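Side-chain contacts in nigritoxine (Vibrio nigripulchritudo, PDB 5M41), which acts as a bacterial toxin against crustaceans and insects: residues 49-52 against 53-56; 41-44 against 45-48; 178-181 against 182-185; 159-162 against 163-166. All blocks are in the same frame, centred on the assembly; numbering follows the deposited sequence.

All four contacts are local, between side chains and backbone a few residues apart, and they gather in the N-terminal part of the elongated chain, to the same side of its centre. Helix 34-54 carries interaction 2 and then, as its final turn, interaction 1, with centres about 12 Å apart. Interaction 4 follows in a loop, and interaction 3 comes last, on helix 177-191. Strand 170-173, at the edge of a five-stranded antiparallel sheet, separates 4 from 3. Interactions 2 and 3, centres about 13 Å apart, touch directly where Y41 and I45 meet V182 and L181, so two helices share one core. Interaction 4 stands apart, at least 22 Å from the other centres.

Interaction 1: residues 49-52 against 53-56; sequences LSQI and REER
I52 and R56 run side by side at the C-terminal end of helix 34-54, where the chain leaves helical geometry at E55. The isoleucine branch CG2 lies 3.5 Å from R56 NE, and the guanidinium keeps against the same methyl, with I52 O above one of its faces, displaced toward the rim. Two bends, at chi2 and chi3, fold the arginine back over this last turn. Its amino nitrogen NH1 then reaches a salt bridge with D58, which anchors the far end. A cation beside a terminal carbonyl would be expected to be stabilised by the helix dipole, although no hydrogen bond joins the two.

E54 and Q51 meet on another side of the turn. The glutamate has chi1 72°, placing CG between its backbone N and carbonyl carbon and 3.3 Å from Q51 O. From there the extended chain carries OE2 to 4.0 Å from Q51 CG, with the amide and carboxylate planes nearly perpendicular, 89° apart.

The backbone shows how the helix runs out. R53 N to L49 O (2.8 Å) and E54 N to S50 O (3.0 Å) are sound i to i-4 bonds. E55 N still reaches Q51 O at 3.2 Å, but its N-H is bent to 139°, and it also makes a weak bond to I52 O.

Farther out, R53 forms a cation-pi contact with Y64 of helix 62-67, while L49 packs on A63 and L67. One turn back, S50 OG closes onto I46 O, a side-chain hydroxyl bonded to a helix carbonyl.

Interaction 2: residues 41-44 against 45-48; sequences YQFA and IIEV
This is an intrahelical i to i+3 and i+4 contact in the middle of helix 34-54, where six of the eight residues are buried and the sides face helices 62-67, 177-191 and 206-215. Among side chains, F43 and I46 carry it: they lie alongside and point the same way, with the terminal methyl CD1 of I46 4.0 Å from F43 CD1, approaching the ring obliquely. The same methyl is 4.2 Å from Q42 CG, so it touches both the ring and, roughly at right angles to that, the aliphatic part of Q42.

The torsions account for this placement. I46 has CG1 anti to its carbonyl carbon (chi1 -73°) and a nearly extended chi2 of 158°, which sends CD1 back toward the preceding turn, with CG1 3.4 Å from Q42 O. I45 adopts almost the same shape and lays its CG1 3.3 Å from Y41 O.

Beneath the side chains the backbone is regular alpha helix. Four bonds cross in sequence: I45 N to Y41 O at 2.9 Å, I46 N to Q42 O at 3.0 Å, E47 N to F43 O at 2.9 Å and V48 N to A44 O at 3.1 Å.

The surroundings sort by side of the helix. I46 faces Y64 and L67, F43 packs on S210 and A214, and I45 meets L103 and L177; the tyrosine hydroxyl Y41 OH is hydrogen-bonded to N85 OD1. Chemically, the oxygens of Y41, Q42 and F43, against which the isoleucine carbons lie, each already accept a backbone N-H, so this apolar layer can be buried without leaving them lacking a donor.

Interaction 3: residues 178-181 against 182-185; sequences SKIL and VERL
K179 NZ donates to E183 OE2 at 2.7 Å, an i to i+4 salt bridge along helix 177-191. The ammonium meets the oxygen on its syn side, 27° out of the carboxylate plane. Both chains contribute to the reach: K179 starts with CG anti to its backbone N and turns only at its last torsion (chi4 -60°), while E183 stays extended beyond CG. The lysine chain crosses the glutamate at an angle, its CG 3.7 Å from E183 OE1 before the nitrogen arrives at OE2. K34 of helix 34-54 adds a second, long and weak, ion pair to OE2.

I180 touches the other carboxylate oxygen. Its chi2 of -46° curls the terminal methyl CD1 to 3.6 Å from E183 OE1, an apolar neighbour for the oxygen that the salt bridge does not use.

Regular helical bonds underlie these contacts, among them E183 N to K179 O at 3.0 Å and R184 N to I180 O at 2.8 Å. K179 and E183 are thus joined twice, once by their main chains and once by their ends.

R184 leads elsewhere: its guanidinium forms a salt bridge with E135, and its NE bonds to T84 OG1, tying the helix to neighbouring segments. L185 packs on L199, L202 and L203 of helix 195-203, its side chain about 11 Å from the bound magnesium ion, whose site includes V189 of this same helix together with E192 and D195. On the side facing helix 34-54, V182 packs on Q37, and its branch CG2 rests 3.4 Å from S178 O.

Interaction 4: residues 159-162 against 163-166; sequences WNLG and YFNQ
The CD2 methyl of L161 makes an off-centre CH-pi contact with the F164 ring, 4.2 Å from its centroid and 30° off the ring normal, the two side chains pointing the same way. With CG anti to its carbonyl carbon, L161 directs that methyl along the short 3-10 turn, and CD2 also comes within 4.1 Å of Y163 CE2.

A chi1 of 72° tucks the Y163 ring into the space between its own backbone N and C. This turns the ring back toward the preceding residues, N160 O lying at its edge, in plane, 3.5 Å from CD2. F164 CD1 lies over one face of the same ring, offset toward the rim. Farther out, one water joins Y163 OH (2.9 Å) to W159 NE1, from which it accepts (3.1 Å).

N160 forms an Asx turn: its OD1 takes the G162 N-H at 2.8 Å in the carbonyl plane. The 3-10 bond F164 N to L161 O measures 2.9 Å. N165 ND2 bonds weakly to G162 O and more firmly to P116 O.

The turn belongs to the loop between helix 133-136 and strand 170-173; L161 packs on I122 and on F127 of helix 125-128, while N165 touches F119 and N120 of helix 117-120.

Interaction 1: residues 49-52 against 53-56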
# COMPACT_ATOMS: atom_id res chain seq x y z
N LEU A 49 -3.76 -23.72 36.73
CA LEU A 49 -3.87 -23.50 38.17
C LEU A 49 -5.02 -22.55 38.53
O LEU A 49 -5.74 -22.84 39.48
CB LEU A 49 -2.55 -23.01 38.78
CG LEU A 49 -1.32 -23.90 38.62
CD1 LEU A 49 -0.12 -23.20 39.24
CD2 LEU A 49 -1.52 -25.27 39.26
N SER A 50 -5.22 -21.45 37.78
CA SER A 50 -6.35 -20.54 38.03
C SER A 50 -7.68 -21.28 37.93
O SER A 50 -8.59 -21.08 38.74
CB SER A 50 -6.39 -19.36 37.07
OG SER A 50 -5.17 -18.64 37.12
N GLN A 51 -7.79 -22.15 36.93
CA GLN A 51 -9.00 -22.92 36.76
C GLN A 51 -9.21 -23.91 37.91
O GLN A 51 -10.33 -24.05 38.43
CB GLN A 51 -9.05 -23.58 35.38
CG GLN A 51 -10.38 -24.26 35.10
CD GLN A 51 -10.45 -24.90 33.72
OE1 GLN A 51 -11.41 -25.61 33.40
NE2 GLN A 51 -9.42 -24.67 32.90
N ILE A 52 -8.13 -24.57 38.33
CA ILE A 52 -8.19 -25.48 39.47
C ILE A 52 -8.63 -24.71 40.73
O ILE A 52 -9.50 -25.18 41.48
CB ILE A 52 -6.85 -26.20 39.74
CG1 ILE A 52 -6.53 -27.21 38.63
CG2 ILE A 52 -6.89 -26.92 41.09
CD1 ILE A 52 -5.08 -27.65 38.61
N ARG A 53 -8.03 -23.55 40.94
CA ARG A 53 -8.31 -22.75 42.12
C ARG A 53 -9.78 -22.34 42.20
O ARG A 53 -10.43 -22.62 43.20
CB ARG A 53 -7.39 -21.53 42.18
CG ARG A 53 -7.53 -20.74 43.47
CD ARG A 53 -6.28 -19.93 43.78
NE ARG A 53 -6.04 -18.86 42.81
CZ ARG A 53 -6.66 -17.69 42.80
NH1 ARG A 53 -7.59 -17.41 43.72
NH2 ARG A 53 -6.35 -16.78 41.87
N GLU A 54 -10.29 -21.72 41.14
CA GLU A 54 -11.66 -21.20 41.12
C GLU A 54 -12.72 -22.30 41.27
O GLU A 54 -13.80 -22.06 41.81
CB GLU A 54 -11.91 -20.38 39.84
CG GLU A 54 -12.02 -21.21 38.57
CD GLU A 54 -12.40 -20.41 37.34
OE1 GLU A 54 -13.04 -19.34 37.48
OE2 GLU A 54 -12.08 -20.86 36.21
N GLU A 55 -12.38 -23.50 40.80
CA GLU A 55 -13.29 -24.64 40.76
C GLU A 55 -13.19 -25.49 42.04
O GLU A 55 -13.75 -26.58 42.12
CB GLU A 55 -12.99 -25.45 39.49
CG GLU A 55 -14.07 -26.40 39.02
CD GLU A 55 -13.74 -27.85 39.35
OE1 GLU A 55 -12.56 -28.15 39.66
OE2 GLU A 55 -14.66 -28.70 39.29
N ARG A 56 -12.49 -24.97 43.05
CA ARG A 56 -12.26 -25.67 44.31
C ARG A 56 -12.50 -24.75 45.51
O ARG A 56 -12.29 -23.54 45.40
CB ARG A 56 -10.84 -26.24 44.36
CG ARG A 56 -10.61 -27.48 43.50
CD ARG A 56 -9.67 -28.48 44.19
NE ARG A 56 -8.24 -28.15 44.08
CZ ARG A 56 -7.57 -27.34 44.89
NH1 ARG A 56 -8.17 -26.70 45.89
NH2 ARG A 56 -6.27 -27.13 44.70

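Interaction 2: residues 41-44 against 45-48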
# COMPACT_ATOMS: atom_id res chain seq x y z
N TYR A 41 5.12 -22.09 28.40
CA TYR A 41 4.58 -23.19 29.22
C TYR A 41 4.15 -22.70 30.60
O TYR A 41 3.10 -23.11 31.12
CB TYR A 41 5.59 -24.32 29.33
CG TYR A 41 5.30 -25.44 28.32
CD1 TYR A 41 4.18 -26.26 28.47
CD2 TYR A 41 6.12 -25.65 27.21
CE1 TYR A 41 3.90 -27.27 27.55
CE2 TYR A 41 5.84 -26.66 26.29
CZ TYR A 41 4.73 -27.47 26.48
OH TYR A 41 4.45 -28.51 25.58
N GLN A 42 4.95 -21.78 31.16
CA GLN A 42 4.69 -21.25 32.47
C GLN A 42 3.32 -20.58 32.51
O GLN A 42 2.57 -20.79 33.47
CB GLN A 42 5.77 -20.25 32.85
CG GLN A 42 5.62 -19.65 34.22
CD GLN A 42 6.48 -20.35 35.22
OE1 GLN A 42 6.59 -21.58 35.21
NE2 GLN A 42 7.11 -19.59 36.10
N PHE A 43 3.00 -19.77 31.49
CA PHE A 43 1.69 -19.10 31.42
C PHE A 43 0.54 -20.09 31.25
O PHE A 43 -0.53 -19.88 31.83
CB PHE A 43 1.65 -18.06 30.30
CG PHE A 43 2.37 -16.77 30.63
CD1 PHE A 43 2.09 -16.06 31.80
CD2 PHE A 43 3.29 -16.22 29.72
CE1 PHE A 43 2.74 -14.86 32.10
CE2 PHE A 43 3.93 -15.02 30.01
CZ PHE A 43 3.67 -14.34 31.20
N ALA A 44 0.74 -21.13 30.42
CA ALA A 44 -0.23 -22.23 30.32
C ALA A 44 -0.52 -22.89 31.68
O ALA A 44 -1.69 -23.14 32.03
CB ALA A 44 0.24 -23.28 29.31
N ILE A 45 0.54 -23.20 32.43
CA ILE A 45 0.40 -23.76 33.77
C ILE A 45 -0.41 -22.81 34.67
O ILE A 45 -1.37 -23.24 35.32
CB ILE A 45 1.77 -24.05 34.42
CG1 ILE A 45 2.50 -25.13 33.63
CG2 ILE A 45 1.59 -24.56 35.85
CD1 ILE A 45 3.99 -25.18 33.96
N ILE A 46 -0.01 -21.54 34.69
CA ILE A 46 -0.74 -20.51 35.44
C ILE A 46 -2.23 -20.52 35.09
O ILE A 46 -3.07 -20.51 35.99
CB ILE A 46 -0.17 -19.09 35.21
CG1 ILE A 46 1.17 -18.93 35.95
CG2 ILE A 46 -1.14 -18.05 35.76
CD1 ILE A 46 2.07 -17.82 35.40
N GLU A 47 -2.56 -20.58 33.81
CA GLU A 47 -3.96 -20.65 33.43
C GLU A 47 -4.67 -21.85 34.06
O GLU A 47 -5.79 -21.72 34.57
CB GLU A 47 -4.13 -20.61 31.91
CG GLU A 47 -5.56 -20.75 31.40
CD GLU A 47 -6.52 -19.66 31.88
OE1 GLU A 47 -6.09 -18.59 32.38
OE2 GLU A 47 -7.74 -19.88 31.76
N VAL A 48 -4.03 -23.01 34.04
CA VAL A 48 -4.68 -24.23 34.52
C VAL A 48 -4.80 -24.20 36.05
O VAL A 48 -5.84 -24.57 36.60
CB VAL A 48 -4.01 -25.52 33.97
CG1 VAL A 48 -4.59 -26.78 34.59
CG2 VAL A 48 -4.14 -25.55 32.45

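Interaction 3: residues 178-181 against 182-185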
# COMPACT_ATOMS: atom_id res chain seq x y z
N SER A 178 8.37 -25.77 34.05
CA SER A 178 8.21 -25.30 32.68
C SER A 178 9.43 -25.66 31.84
O SER A 178 9.30 -25.96 30.67
CB SER A 178 7.84 -23.81 32.64
OG SER A 178 8.93 -23.01 33.07
N LYS A 179 10.61 -25.70 32.46
CA LYS A 179 11.83 -26.08 31.76
C LYS A 179 11.73 -27.55 31.32
O LYS A 179 12.04 -27.88 30.18
CB LYS A 179 13.04 -25.90 32.70
CG LYS A 179 14.39 -26.34 32.13
CD LYS A 179 15.53 -25.58 32.85
CE LYS A 179 16.84 -25.54 32.06
NZ LYS A 179 17.37 -26.90 31.78
N ILE A 180 11.31 -28.42 32.24
CA ILE A 180 11.22 -29.85 31.96
C ILE A 180 10.22 -30.09 30.84
O ILE A 180 10.44 -30.95 30.00
CB ILE A 180 10.86 -30.72 33.21
CG1 ILE A 180 11.87 -30.56 34.38
CG2 ILE A 180 10.75 -32.22 32.87
CD1 ILE A 180 13.32 -30.63 33.98
N LEU A 181 9.10 -29.37 30.86
CA LEU A 181 8.07 -29.52 29.79
C LEU A 181 8.59 -29.12 28.42
O LEU A 181 8.30 -29.79 27.42
CB LEU A 181 6.81 -28.71 30.12
CG LEU A 181 5.94 -29.28 31.25
CD1 LEU A 181 5.09 -28.18 31.87
CD2 LEU A 181 5.05 -30.41 30.76
N VAL A 182 9.34 -28.03 28.37
CA VAL A 182 10.00 -27.60 27.12
C VAL A 182 10.95 -28.69 26.64
O VAL A 182 10.93 -29.06 25.46
CB VAL A 182 10.76 -26.27 27.31
CG1 VAL A 182 11.75 -26.00 26.15
CG2 VAL A 182 9.75 -25.13 27.44
N GLU A 183 11.75 -29.23 27.57
CA GLU A 183 12.73 -30.25 27.16
C GLU A 183 12.01 -31.53 26.74
O GLU A 183 12.46 -32.22 25.85
CB GLU A 183 13.77 -30.52 28.28
CG GLU A 183 14.77 -29.37 28.43
CD GLU A 183 15.42 -29.26 29.81
OE1 GLU A 183 14.86 -29.72 30.83
OE2 GLU A 183 16.49 -28.63 29.90
N ARG A 184 10.89 -31.86 27.40
CA ARG A 184 10.09 -33.03 26.99
C ARG A 184 9.52 -32.89 25.58
O ARG A 184 9.58 -33.82 24.78
CB ARG A 184 8.99 -33.33 28.04
CG ARG A 184 7.92 -34.30 27.56
CD ARG A 184 8.45 -35.70 27.26
NE ARG A 184 7.49 -36.41 26.43
CZ ARG A 184 7.52 -37.70 26.15
NH1 ARG A 184 8.50 -38.48 26.62
NH2 ARG A 184 6.58 -38.21 25.37
N LEU A 185 8.98 -31.72 25.24
CA LEU A 185 8.44 -31.49 23.91
C LEU A 185 9.56 -31.59 22.86
O LEU A 185 9.39 -32.21 21.81
CB LEU A 185 7.70 -30.13 23.87
CG LEU A 185 7.16 -29.65 22.52
CD1 LEU A 185 6.20 -30.72 21.97
CD2 LEU A 185 6.50 -28.27 22.59

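Interaction 4: residues 159-162 against 163-166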
# COMPACT_ATOMS: atom_id res chain seq x y z
N TRP A 159 -6.62 -48.67 24.80
CA TRP A 159 -5.58 -47.84 25.44
C TRP A 159 -6.07 -47.06 26.65
O TRP A 159 -7.11 -46.41 26.59
CB TRP A 159 -4.94 -46.92 24.39
CG TRP A 159 -3.79 -46.11 24.93
CD1 TRP A 159 -2.43 -46.40 24.83
CD2 TRP A 159 -3.86 -44.86 25.69
NE1 TRP A 159 -1.68 -45.43 25.46
CE2 TRP A 159 -2.47 -44.48 25.99
CE3 TRP A 159 -4.89 -44.04 26.12
CZ2 TRP A 159 -2.17 -43.35 26.71
CZ3 TRP A 159 -4.56 -42.89 26.84
CH2 TRP A 159 -3.23 -42.55 27.12
N ASN A 160 -5.32 -47.11 27.77
CA ASN A 160 -5.61 -46.25 28.93
C ASN A 160 -4.40 -46.01 29.85
O ASN A 160 -3.38 -46.66 29.71
CB ASN A 160 -6.86 -46.73 29.71
CG ASN A 160 -6.63 -48.01 30.47
OD1 ASN A 160 -5.83 -48.08 31.40
ND2 ASN A 160 -7.37 -49.05 30.09
N LEU A 161 -4.54 -45.09 30.81
CA LEU A 161 -3.44 -44.74 31.72
C LEU A 161 -3.29 -45.59 33.00
O LEU A 161 -2.51 -45.24 33.90
CB LEU A 161 -3.52 -43.25 32.10
CG LEU A 161 -3.25 -42.17 31.04
CD1 LEU A 161 -3.28 -40.82 31.73
CD2 LEU A 161 -1.91 -42.36 30.33
N GLY A 162 -4.01 -46.72 33.07
CA GLY A 162 -3.90 -47.64 34.21
C GLY A 162 -2.47 -47.96 34.61
O GLY A 162 -2.16 -48.09 35.80
N TYR A 163 -1.59 -48.05 33.62
CA TYR A 163 -0.18 -48.39 33.89
C TYR A 163 0.58 -47.36 34.74
O TYR A 163 1.63 -47.68 35.32
CB TYR A 163 0.58 -48.71 32.59
CG TYR A 163 0.88 -47.52 31.71
CD1 TYR A 163 2.16 -46.95 31.69
CD2 TYR A 163 -0.09 -46.98 30.86
CE1 TYR A 163 2.45 -45.86 30.87
CE2 TYR A 163 0.19 -45.90 30.04
CZ TYR A 163 1.46 -45.35 30.05
OH TYR A 163 1.74 -44.29 29.22
N PHE A 164 0.05 -46.15 34.86
CA PHE A 164 0.64 -45.13 35.72
C PHE A 164 0.66 -45.60 37.19
O PHE A 164 1.44 -45.12 38.00
CB PHE A 164 -0.12 -43.80 35.59
CG PHE A 164 0.39 -42.89 34.48
CD1 PHE A 164 0.80 -43.41 33.24
CD2 PHE A 164 0.43 -41.51 34.67
CE1 PHE A 164 1.25 -42.56 32.23
CE2 PHE A 164 0.87 -40.65 33.66
CZ PHE A 164 1.28 -41.18 32.44
N ASN A 165 -0.20 -46.57 37.53
CA ASN A 165 -0.24 -47.10 38.89
C ASN A 165 0.95 -47.95 39.30
O ASN A 165 1.22 -48.12 40.48
CB ASN A 165 -1.54 -47.88 39.12
CG ASN A 165 -2.73 -46.97 39.15
OD1 ASN A 165 -2.79 -46.05 39.97
ND2 ASN A 165 -3.68 -47.20 38.26
N GLN A 166 1.67 -48.48 38.31
CA GLN A 166 2.83 -49.32 38.58
C GLN A 166 4.13 -48.52 38.55
O GLN A 166 5.18 -49.01 39.00
CB GLN A 166 2.89 -50.48 37.60
CG GLN A 166 1.65 -51.37 37.67
CD GLN A 166 1.14 -51.74 36.29
OE1 GLN A 166 1.92 -51.84 35.32
NE2 GLN A 166 -0.17 -51.95 36.18
O HOH W 1 1.26 -45.35 26.58